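Local coordinates for ubiquitin-conjugating enzyme (Plasmodium falciparum 3D7, PDB 2H2Y), which probably acts through this UBC domain of a longer protein as a ubiquitin-conjugating (E2) enzyme, passing ubiquitin on toward target proteins, at residues H97-S100 / I104-S107. Numbering follows the deposited sequence.
Sequences HVYS and ICLS
Cys105 N donates a hydrogen bond to His97 O, 3.0 Å long and nearly straight at 168°. Next to this pair, Val98, which follows His97, and Ile104, which precedes Cys105, form a single beta bridge, their CA atoms 4.9 Å apart. No regular strand grows from it.

The side-chain contacts gather around Cys105. Its CB lies 3.8 Å from Tyr99 CE2, so one ortho-to-hydroxyl carbon of the ring does the touching, and the approach to the ring is oblique. The phenol oxygen comes close to the same methylene, Tyr99 OH lying 3.8 Å from Cys105 CB. The thiol is a little further off, SG being 4.1 Å from Tyr99 OH. Cys105 SG stands anti to its own backbone N (chi1 -173°), which carries the sulfur beyond the methylene that meets the ring. Also from 97-100, His97 CB approaches Cys105 O at 3.6 Å. The imidazole follows obliquely, and no hydrogen bond joins it to that carbonyl.

The remaining side chains tie both segments to the body of the domain. Val98 and Leu106 touch Met129 of helix 119-130, Ile104 reaches Ile126 of the same helix, and Val98 and Ile104 both meet Phe88 of strand 85-88. His97 N is hydrogen-bonded to His95 ND1.

Cys105 is exposed and has been seen in an interchain disulfide. Its place in the Ile-Cys-Leu sequence, between the sheet and helix 119-130, probably corresponds to the thioester-forming cysteine of E2 enzymes. The contact is consistent with the active-site loop of the UBC fold.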
loop_
_atom_site.group_PDB
_atom_site.type_symbol
_atom_site.label_atom_id
_atom_site.label_comp_id
_atom_site.label_asym_id
_atom_site.label_seq_id
_atom_site.Cartn_x
_atom_site.Cartn_y
_atom_site.Cartn_z
ATOM N N HIS A 97 15.792 1.472 6.421
ATOM C CA HIS A 97 14.863 2.594 6.315
ATOM C C HIS A 97 13.543 2.475 7.074
ATOM O O HIS A 97 12.684 3.345 6.943
ATOM C CB HIS A 97 14.552 2.876 4.843
ATOM C CG HIS A 97 15.749 3.269 4.034
ATOM N ND1 HIS A 97 16.521 4.369 4.335
ATOM C CD2 HIS A 97 16.289 2.722 2.920
ATOM C CE1 HIS A 97 17.487 4.485 3.439
ATOM N NE2 HIS A 97 17.367 3.498 2.568
ATOM N N VAL A 98 13.357 1.412 7.851
ATOM C CA VAL A 98 12.113 1.275 8.606
ATOM C C VAL A 98 12.355 1.497 10.103
ATOM O O VAL A 98 13.363 1.050 10.657
ATOM C CB VAL A 98 11.460 -0.104 8.388
ATOM C CG1 VAL A 98 10.093 -0.143 9.063
ATOM C CG2 VAL A 98 11.316 -0.379 6.903
ATOM N N TYR A 99 11.420 2.191 10.743
ATOM C CA TYR A 99 11.522 2.511 12.162
ATOM C C TYR A 99 10.580 1.702 13.045
ATOM O O TYR A 99 9.631 1.092 12.565
ATOM C CB TYR A 99 11.298 4.014 12.345
ATOM C CG TYR A 99 12.296 4.827 11.540
ATOM C CD1 TYR A 99 13.655 4.814 11.863
ATOM C CD2 TYR A 99 11.901 5.526 10.403
ATOM C CE1 TYR A 99 14.594 5.468 11.069
ATOM C CE2 TYR A 99 12.835 6.184 9.600
ATOM C CZ TYR A 99 14.179 6.149 9.936
ATOM O OH TYR A 99 15.110 6.774 9.134
ATOM N N SER A 100 10.867 1.699 14.342
ATOM C CA SER A 100 10.092 0.958 15.338
ATOM C C SER A 100 8.586 1.176 15.246
ATOM O O SER A 100 7.818 0.227 15.373
ATOM C CB SER A 100 10.555 1.339 16.747
ATOM O OG SER A 100 11.966 1.465 16.811
ATOM N N ILE A 104 8.172 4.734 7.375
ATOM C CA ILE A 104 9.034 4.322 6.284
ATOM C C ILE A 104 9.745 5.543 5.726
ATOM O O ILE A 104 9.117 6.535 5.343
ATOM C CB ILE A 104 8.226 3.650 5.153
ATOM C CG1 ILE A 104 7.344 2.549 5.731
ATOM C CG2 ILE A 104 9.160 3.039 4.130
ATOM C CD1 ILE A 104 6.445 1.918 4.719
ATOM N N CYS A 105 11.064 5.481 5.698
ATOM C CA CYS A 105 11.818 6.592 5.165
ATOM C C CYS A 105 11.965 6.332 3.681
ATOM O O CYS A 105 12.852 5.585 3.257
ATOM C CB CYS A 105 13.191 6.687 5.829
ATOM S SG CYS A 105 14.116 8.156 5.355
ATOM N N LEU A 106 11.073 6.933 2.900
ATOM C CA LEU A 106 11.097 6.768 1.453
ATOM C C LEU A 106 10.679 8.076 0.799
ATOM O O LEU A 106 9.610 8.616 1.092
ATOM C CB LEU A 106 10.151 5.643 1.034
ATOM C CG LEU A 106 10.511 4.926 -0.267
ATOM C CD1 LEU A 106 11.824 4.178 -0.081
ATOM C CD2 LEU A 106 9.409 3.962 -0.657
ATOM N N SER A 107 11.534 8.579 -0.083
ATOM C CA SER A 107 11.293 9.835 -0.779
ATOM C C SER A 107 9.915 9.889 -1.422
ATOM O O SER A 107 9.225 10.911 -1.360
ATOM C CB SER A 107 12.360 10.035 -1.854
ATOM O OG SER A 107 12.312 8.984 -2.805
#